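Local atomic coordinates of pyruvate kinase (Cryptosporidium parvum, PDB entry 4DRS), a protein that probably catalyses the last step of glycolysis, the transfer of a phosphate group from phosphoenolpyruvate to ADP that yields pyruvate and ATP, using potassium and magnesium ions. Residues I115-I126 with I195-L203; D170-L178 with C187-I195. All coordinates share one frame; numbering follows the deposited sequence.

How the contacts relate
Contacts 1 and 2 both lie in the small beta domain, the B domain of pyruvate kinases, set apart from the eight-stranded barrel, and both are partly buried. Contact 1 joins the two linkers at the foot of that domain and is mainly polar: backbone bonds, an arginine, a glutamate and a water, beside the ADP site. Contact 2 lies farther from the chain's centre, pairs the two strands of a hairpin, and backs its backbone bonds with aliphatic packing. They share I195, and D170 of contact 2 approaches N200 of contact 1. The comparison sets polar bonding in linkers near the ADP site against backbone pairing with aliphatic packing in the hairpin.

Contact 1. Residues I115-I126 with I195-L203; sequences IRTGMLEGGKPI and IGERKNMNL
The carbonyl oxygen of K199 is met twice from the facing segment: T117 N donates to K199 O over 3.0 Å, in the carbonyl plane, and R116 CA adds a CA-H...O contact. These are the two linkers of the B domain, the beta domain that pyruvate kinases insert after the third strand of their (beta/alpha)8 barrel; I115-I126 leads out of the barrel and I195-L203 leads back. T117 is also an acceptor: K199 N donates at 2.9 Å to T117 OG1, which is held between the backbone N and the carbonyl carbon (chi1 53°), so one residue holds both the backbone N and the backbone O of K199.

R116, which binds ADP in a crystal structure of this protein together with N76 and H79, has an extended chain whose guanidinium is held from several directions. NH1 donates to R198 O at 2.7 Å, the acceptor lying 30° out of the guanidinium plane, while NE forms a salt bridge with E114. On the remaining nitrogen, NH2 gives a hydrogen bond to a water at the guanidinium edge, and that water donates to N200 OD1 at 2.9 Å. Such multiple tethers should limit rotation of the group beside the nucleotide site, although no ADP is bound here.

Toward the far end the chemistry changes. E197 reaches along L120 in the opposite direction, its OE1 accepting L120 N at 2.9 Å from above the carboxylate plane and its CG lying 3.6 Å from L120 CG. I126 and I195 then pair as antiparallel strands in a short two-stranded sheet. At the barrel end M201 points its CB toward I115, packs on V166 and I168 as well, and I115 CG2 rests 3.7 Å from M201 CB.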
loop_
_atom_site.group_PDB
_atom_site.type_symbol
_atom_site.label_atom_id
_atom_site.label_comp_id
_atom_site.label_asym_id
_atom_site.label_seq_id
_atom_site.Cartn_x
_atom_site.Cartn_y
_atom_site.Cartn_z
ATOM N N ILE A 115 -2.767 17.738 47.723
ATOM C CA ILE A 115 -3.330 18.455 48.861
ATOM C C ILE A 115 -4.540 17.680 49.372
ATOM O O ILE A 115 -5.453 17.361 48.604
ATOM C CB ILE A 115 -3.759 19.895 48.487
ATOM C CG1 ILE A 115 -2.614 20.643 47.793
ATOM C CG2 ILE A 115 -4.223 20.653 49.725
ATOM C CD1 ILE A 115 -3.067 21.814 46.944
ATOM N N ARG A 116 -4.540 17.371 50.664
ATOM C CA ARG A 116 -5.665 16.663 51.267
ATOM C C ARG A 116 -6.245 17.409 52.465
ATOM O O ARG A 116 -5.565 18.233 53.086
ATOM C CB ARG A 116 -5.274 15.225 51.643
ATOM C CG ARG A 116 -5.083 14.307 50.443
ATOM C CD ARG A 116 -5.265 12.840 50.808
ATOM N NE ARG A 116 -5.061 11.952 49.660
ATOM C CZ ARG A 116 -5.994 11.635 48.763
ATOM N NH1 ARG A 116 -7.222 12.129 48.856
ATOM N NH2 ARG A 116 -5.697 10.817 47.762
ATOM N N THR A 117 -7.510 17.128 52.765
ATOM C CA THR A 117 -8.172 17.688 53.944
ATOM C C THR A 117 -7.831 16.859 55.186
ATOM O O THR A 117 -7.291 15.758 55.073
ATOM C CB THR A 117 -9.704 17.779 53.762
ATOM O OG1 THR A 117 -10.224 16.503 53.369
ATOM C CG2 THR A 117 -10.058 18.808 52.703
ATOM N N GLY A 118 -8.137 17.401 56.362
ATOM C CA GLY A 118 -7.835 16.731 57.625
ATOM C C GLY A 118 -8.936 15.807 58.106
ATOM O O GLY A 118 -9.855 15.471 57.353
ATOM N N MET A 119 -8.834 15.394 59.367
ATOM C CA MET A 119 -9.830 14.528 59.992
ATOM C C MET A 119 -11.047 15.339 60.428
ATOM O O MET A 119 -10.915 16.495 60.839
ATOM C CB MET A 119 -9.226 13.790 61.192
ATOM C CG MET A 119 -8.033 12.905 60.853
ATOM S SD MET A 119 -8.462 11.453 59.869
ATOM C CE MET A 119 -9.100 10.358 61.137
ATOM N N LEU A 120 -12.227 14.728 60.336
ATOM C CA LEU A 120 -13.482 15.411 60.655
ATOM C C LEU A 120 -13.908 15.247 62.121
ATOM O O LEU A 120 -13.153 14.716 62.940
ATOM C CB LEU A 120 -14.601 14.978 59.694
ATOM C CG LEU A 120 -14.496 15.416 58.225
ATOM C CD1 LEU A 120 -15.582 14.762 57.385
ATOM C CD2 LEU A 120 -14.549 16.930 58.070
ATOM N N GLU A 121 -15.120 15.715 62.431
ATOM C CA GLU A 121 -15.663 15.731 63.793
ATOM C C GLU A 121 -15.622 14.353 64.460
ATOM O O GLU A 121 -16.495 13.509 64.229
ATOM C CB GLU A 121 -17.097 16.283 63.782
ATOM C CG GLU A 121 -17.698 16.537 65.159
ATOM C CD GLU A 121 -17.132 17.773 65.832
ATOM O OE1 GLU A 121 -17.418 18.893 65.361
ATOM O OE2 GLU A 121 -16.411 17.625 66.840
ATOM N N GLY A 122 -14.595 14.136 65.281
ATOM C CA GLY A 122 -14.379 12.851 65.949
ATOM C C GLY A 122 -13.944 11.772 64.976
ATOM O O GLY A 122 -12.886 11.160 65.141
ATOM N N GLY A 123 -14.774 11.544 63.961
ATOM C CA GLY A 123 -14.494 10.585 62.898
ATOM C C GLY A 123 -15.660 10.427 61.939
ATOM O O GLY A 123 -15.627 9.572 61.053
ATOM N N LYS A 124 -16.687 11.259 62.110
ATOM C CA LYS A 124 -17.917 11.154 61.321
ATOM C C LYS A 124 -18.009 12.211 60.215
ATOM O O LYS A 124 -17.746 13.390 60.468
ATOM C CB LYS A 124 -19.151 11.209 62.234
ATOM C CG LYS A 124 -19.309 10.009 63.161
ATOM C CD LYS A 124 -19.487 8.708 62.389
ATOM C CE LYS A 124 -19.523 7.499 63.312
ATOM N NZ LYS A 124 -20.821 7.377 64.030
ATOM N N PRO A 125 -18.392 11.789 58.988
ATOM C CA PRO A 125 -18.470 12.649 57.794
ATOM C C PRO A 125 -19.409 13.846 57.939
ATOM O O PRO A 125 -20.336 13.812 58.751
ATOM C CB PRO A 125 -18.987 11.699 56.703
ATOM C CG PRO A 125 -19.598 10.554 57.435
ATOM C CD PRO A 125 -18.764 10.399 58.670
ATOM N N ILE A 126 -19.164 14.893 57.146
ATOM C CA ILE A 126 -19.901 16.161 57.262
ATOM C C ILE A 126 -20.327 16.746 55.906
ATOM O O ILE A 126 -19.555 16.748 54.943
ATOM C CB ILE A 126 -19.090 17.218 58.056
ATOM C CG1 ILE A 126 -18.750 16.698 59.461
ATOM C CG2 ILE A 126 -19.870 18.522 58.168
ATOM C CD1 ILE A 126 -17.625 17.436 60.157
ATOM N N ILE A 195 -19.182 15.534 51.625
ATOM C CA ILE A 195 -17.788 15.060 51.535
ATOM C C ILE A 195 -17.300 14.395 52.829
ATOM O O ILE A 195 -17.847 14.639 53.906
ATOM C CB ILE A 195 -16.802 16.196 51.162
ATOM C CG1 ILE A 195 -16.960 17.395 52.109
ATOM C CG2 ILE A 195 -16.965 16.608 49.702
ATOM C CD1 ILE A 195 -15.692 18.200 52.307
ATOM N N GLY A 196 -16.260 13.568 52.712
ATOM C CA GLY A 196 -15.664 12.890 53.864
ATOM C C GLY A 196 -14.305 13.435 54.274
ATOM O O GLY A 196 -14.000 14.610 54.055
ATOM N N GLU A 197 -13.493 12.569 54.879
ATOM C CA GLU A 197 -12.152 12.926 55.348
ATOM C C GLU A 197 -11.111 12.664 54.262
ATOM O O GLU A 197 -11.409 12.010 53.256
ATOM C CB GLU A 197 -11.789 12.123 56.603
ATOM C CG GLU A 197 -12.763 12.267 57.764
ATOM C CD GLU A 197 -12.337 11.502 59.006
ATOM O OE1 GLU A 197 -12.744 11.905 60.116
ATOM O OE2 GLU A 197 -11.598 10.500 58.882
ATOM N N ARG A 198 -9.896 13.177 54.473
ATOM C CA ARG A 198 -8.754 12.952 53.575
ATOM C C ARG A 198 -9.088 13.183 52.101
ATOM O O ARG A 198 -8.523 12.530 51.221
ATOM C CB ARG A 198 -8.209 11.529 53.739
ATOM C CG ARG A 198 -7.460 11.238 55.028
ATOM C CD ARG A 198 -7.022 9.782 55.010
ATOM N NE ARG A 198 -6.249 9.395 56.189
ATOM C CZ ARG A 198 -4.922 9.483 56.285
ATOM N NH1 ARG A 198 -4.197 9.957 55.273
ATOM N NH2 ARG A 198 -4.318 9.098 57.401
ATOM N N LYS A 199 -10.013 14.099 51.835
ATOM C CA LYS A 199 -10.461 14.340 50.470
ATOM C C LYS A 199 -9.474 15.194 49.678
ATOM O O LYS A 199 -8.724 15.988 50.249
ATOM C CB LYS A 199 -11.862 14.961 50.454
ATOM C CG LYS A 199 -12.981 13.971 50.744
ATOM C CD LYS A 199 -13.066 12.888 49.678
ATOM C CE LYS A 199 -14.165 11.887 49.988
ATOM N NZ LYS A 199 -14.190 10.779 48.994
ATOM N N ASN A 200 -9.484 15.002 48.361
ATOM C CA ASN A 200 -8.653 15.764 47.429
ATOM C C ASN A 200 -8.951 17.260 47.500
ATOM O O ASN A 200 -10.056 17.662 47.869
ATOM C CB ASN A 200 -8.883 15.266 45.999
ATOM C CG ASN A 200 -8.953 13.751 45.910
ATOM O OD1 ASN A 200 -7.933 13.065 45.995
ATOM N ND2 ASN A 200 -10.161 13.222 45.733
ATOM N N MET A 201 -7.962 18.079 47.155
ATOM C CA MET A 201 -8.157 19.524 47.077
ATOM C C MET A 201 -7.456 20.082 45.845
ATOM O O MET A 201 -6.371 19.632 45.483
ATOM C CB MET A 201 -7.659 20.218 48.347
ATOM C CG MET A 201 -8.488 21.430 48.748
ATOM S SD MET A 201 -8.087 22.106 50.374
ATOM C CE MET A 201 -6.966 23.426 49.913
ATOM N N ASN A 202 -8.091 21.056 45.200
ATOM C CA ASN A 202 -7.574 21.636 43.964
ATOM C C ASN A 202 -7.616 23.156 43.976
ATOM O O ASN A 202 -8.553 23.757 44.511
ATOM C CB ASN A 202 -8.368 21.121 42.766
ATOM C CG ASN A 202 -8.332 19.610 42.642
ATOM O OD1 ASN A 202 -7.306 19.028 42.287
ATOM N ND2 ASN A 202 -9.464 18.966 42.926
ATOM N N LEU A 203 -6.598 23.768 43.374
ATOM C CA LEU A 203 -6.516 25.221 43.262
ATOM C C LEU A 203 -6.363 25.643 41.794
ATOM O O LEU A 203 -5.242 25.873 41.326
ATOM C CB LEU A 203 -5.359 25.769 44.112
ATOM C CG LEU A 203 -5.249 25.356 45.584
ATOM C CD1 LEU A 203 -3.958 25.891 46.181
ATOM C CD2 LEU A 203 -6.449 25.817 46.399
HETATM O O HOH W 1 -8.174 10.217 46.348
#

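Contact 2. Residues D170-L178 with C187-I195; sequences DGSLSTQVL and CKVLNSVTI
L190 folds over S174 at the end of a beta hairpin, where strand 173-180 runs antiparallel to strand 184-188 and the chain then bends away toward I195. Its backbone N donates to S174 O at 2.9 Å, and the side chain closes over that same oxygen: CB lies 3.3 Å from S174 O, and CG, set anti to the carbonyl carbon (chi1 -57°), lies 3.5 Å from S174 O. Beyond CG the two branches part. CD1 sits 3.4 Å from S174 OG and also meets T175 O, while CD2 reaches on to Q176 CB.

Nearer the turn, Q176 and K188 exchange backbone bonds, K188 N to Q176 O being the firmer and the return bond weak. V177 and C187 follow as a non-hydrogen-bonded pair. C187 also meets T175, CB to CB at 3.5 Å; the hydroxyl of T175 is engaged by V166 O in the neighbouring strand 165-168.

On the interior side L173 spreads its two methyls. CD1 meets V189 CG1 at 3.8 Å, CD2 meets I195 CD1 at 3.9 Å, and each encounter is a crossing at about a right angle. L128, L134 and I168 close around the same leucine. A classic beta bulge, in which S172 and L173 both face I168, lies at the start of the strand.

Regular backbone bonding thus ends at L190. Between these segments, the departing part up to I195 meets the hairpin through side-chain packing, including V193 CG2 over S172 O, which depends on shape more than on direction.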
loop_
_atom_site.group_PDB
_atom_site.type_symbol
_atom_site.label_atom_id
_atom_site.label_comp_id
_atom_site.label_asym_id
_atom_site.label_seq_id
_atom_site.Cartn_x
_atom_site.Cartn_y
_atom_site.Cartn_z
ATOM N N ASP A 170 -12.330 16.554 44.197
ATOM C CA ASP A 170 -12.393 16.610 42.729
ATOM C C ASP A 170 -13.723 17.157 42.200
ATOM O O ASP A 170 -14.456 16.466 41.487
ATOM C CB ASP A 170 -12.067 15.245 42.104
ATOM C CG ASP A 170 -10.612 14.849 42.285
ATOM O OD1 ASP A 170 -9.719 15.607 41.845
ATOM O OD2 ASP A 170 -10.363 13.765 42.858
ATOM N N GLY A 171 -14.022 18.403 42.560
ATOM C CA GLY A 171 -15.235 19.077 42.105
ATOM C C GLY A 171 -16.489 18.628 42.831
ATOM O O GLY A 171 -17.494 18.299 42.199
ATOM N N SER A 172 -16.422 18.610 44.159
ATOM C CA SER A 172 -17.583 18.312 44.990
ATOM C C SER A 172 -17.941 19.541 45.812
ATOM O O SER A 172 -19.054 20.055 45.718
ATOM C CB SER A 172 -17.313 17.110 45.898
ATOM O OG SER A 172 -16.885 15.988 45.145
ATOM N N LEU A 173 -16.984 20.015 46.606
ATOM C CA LEU A 173 -17.151 21.242 47.369
ATOM C C LEU A 173 -16.430 22.394 46.670
ATOM O O LEU A 173 -15.203 22.520 46.752
ATOM C CB LEU A 173 -16.649 21.056 48.806
ATOM C CG LEU A 173 -16.751 22.228 49.787
ATOM C CD1 LEU A 173 -18.193 22.672 49.987
ATOM C CD2 LEU A 173 -16.120 21.840 51.113
ATOM N N SER A 174 -17.209 23.213 45.966
ATOM C CA SER A 174 -16.690 24.386 45.272
ATOM C C SER A 174 -16.857 25.613 46.158
ATOM O O SER A 174 -17.960 25.910 46.621
ATOM C CB SER A 174 -17.409 24.582 43.937
ATOM O OG SER A 174 -16.835 25.644 43.197
ATOM N N THR A 175 -15.751 26.309 46.402
ATOM C CA THR A 175 -15.745 27.475 47.285
ATOM C C THR A 175 -15.060 28.675 46.631
ATOM O O THR A 175 -14.536 28.575 45.519
ATOM C CB THR A 175 -15.058 27.165 48.632
ATOM O OG1 THR A 175 -13.730 26.681 48.397
ATOM C CG2 THR A 175 -15.846 26.128 49.430
ATOM N N GLN A 176 -15.074 29.807 47.329
ATOM C CA GLN A 176 -14.437 31.026 46.848
ATOM C C GLN A 176 -13.885 31.818 48.028
ATOM O O GLN A 176 -14.604 32.090 48.993
ATOM C CB GLN A 176 -15.435 31.868 46.051
ATOM C CG GLN A 176 -14.813 33.018 45.274
ATOM C CD GLN A 176 -15.847 33.856 44.548
ATOM O OE1 GLN A 176 -16.851 34.272 45.130
ATOM N NE2 GLN A 176 -15.603 34.114 43.268
ATOM N N VAL A 177 -12.609 32.184 47.939
ATOM C CA VAL A 177 -11.904 32.852 49.034
ATOM C C VAL A 177 -12.536 34.199 49.382
ATOM O O VAL A 177 -12.810 35.016 48.498
ATOM C CB VAL A 177 -10.403 33.042 48.712
ATOM C CG1 VAL A 177 -9.660 33.628 49.904
ATOM C CG2 VAL A 177 -9.769 31.721 48.297
ATOM N N LEU A 178 -12.773 34.408 50.676
ATOM C CA LEU A 178 -13.293 35.671 51.196
ATOM C C LEU A 178 -12.241 36.402 52.026
ATOM O O LEU A 178 -12.222 37.633 52.074
ATOM C CB LEU A 178 -14.543 35.436 52.047
ATOM C CG LEU A 178 -15.769 34.753 51.432
ATOM C CD1 LEU A 178 -16.813 34.525 52.514
ATOM C CD2 LEU A 178 -16.358 35.561 50.283
ATOM N N CYS A 187 -13.588 30.702 53.087
ATOM C CA CYS A 187 -14.231 30.567 51.786
ATOM C C CYS A 187 -15.748 30.651 51.894
ATOM O O CYS A 187 -16.308 30.558 52.989
ATOM C CB CYS A 187 -13.830 29.245 51.133
ATOM S SG CYS A 187 -12.061 29.075 50.821
ATOM N N LYS A 188 -16.400 30.832 50.749
ATOM C CA LYS A 188 -17.855 30.842 50.677
ATOM C C LYS A 188 -18.322 29.638 49.865
ATOM O O LYS A 188 -18.042 29.543 48.665
ATOM C CB LYS A 188 -18.352 32.145 50.046
ATOM C CG LYS A 188 -19.856 32.364 50.150
ATOM C CD LYS A 188 -20.299 33.620 49.410
ATOM C CE LYS A 188 -20.282 33.424 47.900
ATOM N NZ LYS A 188 -20.697 34.661 47.182
ATOM N N VAL A 189 -19.019 28.721 50.536
ATOM C CA VAL A 189 -19.546 27.509 49.902
ATOM C C VAL A 189 -20.509 27.886 48.777
ATOM O O VAL A 189 -21.525 28.545 49.009
ATOM C CB VAL A 189 -20.233 26.577 50.929
ATOM C CG1 VAL A 189 -20.841 25.363 50.239
ATOM C CG2 VAL A 189 -19.239 26.132 51.993
ATOM N N LEU A 190 -20.167 27.474 47.559
ATOM C CA LEU A 190 -20.926 27.853 46.367
ATOM C C LEU A 190 -22.040 26.862 46.038
ATOM O O LEU A 190 -23.124 27.263 45.612
ATOM C CB LEU A 190 -19.995 28.028 45.159
ATOM C CG LEU A 190 -18.833 29.025 45.270
ATOM C CD1 LEU A 190 -17.809 28.794 44.170
ATOM C CD2 LEU A 190 -19.314 30.470 45.270
ATOM N N ASN A 191 -21.763 25.571 46.223
ATOM C CA ASN A 191 -22.736 24.517 45.928
ATOM C C ASN A 191 -22.817 23.460 47.030
ATOM O O ASN A 191 -21.791 22.944 47.484
ATOM C CB ASN A 191 -22.441 23.868 44.571
ATOM C CG ASN A 191 -22.572 24.844 43.411
ATOM O OD1 ASN A 191 -21.749 25.747 43.243
ATOM N ND2 ASN A 191 -23.607 24.660 42.600
ATOM N N SER A 192 -24.045 23.146 47.446
ATOM C CA SER A 192 -24.307 22.238 48.567
ATOM C C SER A 192 -24.072 20.770 48.204
ATOM O O SER A 192 -24.836 20.190 47.428
ATOM C CB SER A 192 -25.742 22.419 49.073
ATOM O OG SER A 192 -26.084 23.789 49.180
ATOM N N VAL A 193 -23.019 20.181 48.774
ATOM C CA VAL A 193 -22.650 18.776 48.519
ATOM C C VAL A 193 -22.134 18.101 49.805
ATOM O O VAL A 193 -21.915 18.766 50.821
ATOM C CB VAL A 193 -21.606 18.648 47.371
ATOM C CG1 VAL A 193 -21.297 17.191 47.055
ATOM C CG2 VAL A 193 -22.090 19.337 46.102
ATOM N N THR A 194 -21.954 16.781 49.746
ATOM C CA THR A 194 -21.462 15.983 50.874
ATOM C C THR A 194 -20.056 15.411 50.623
ATOM O O THR A 194 -19.778 14.874 49.548
ATOM C CB THR A 194 -22.450 14.845 51.229
ATOM O OG1 THR A 194 -21.847 13.951 52.173
ATOM C CG2 THR A 194 -22.881 14.059 49.986
ATOM N N ILE A 195 -19.182 15.534 51.625
ATOM C CA ILE A 195 -17.788 15.060 51.535
ATOM C C ILE A 195 -17.300 14.395 52.829
ATOM O O ILE A 195 -17.847 14.639 53.906
ATOM C CB ILE A 195 -16.802 16.196 51.162
ATOM C CG1 ILE A 195 -16.960 17.395 52.109
ATOM C CG2 ILE A 195 -16.965 16.608 49.702
ATOM C CD1 ILE A 195 -15.692 18.200 52.307
#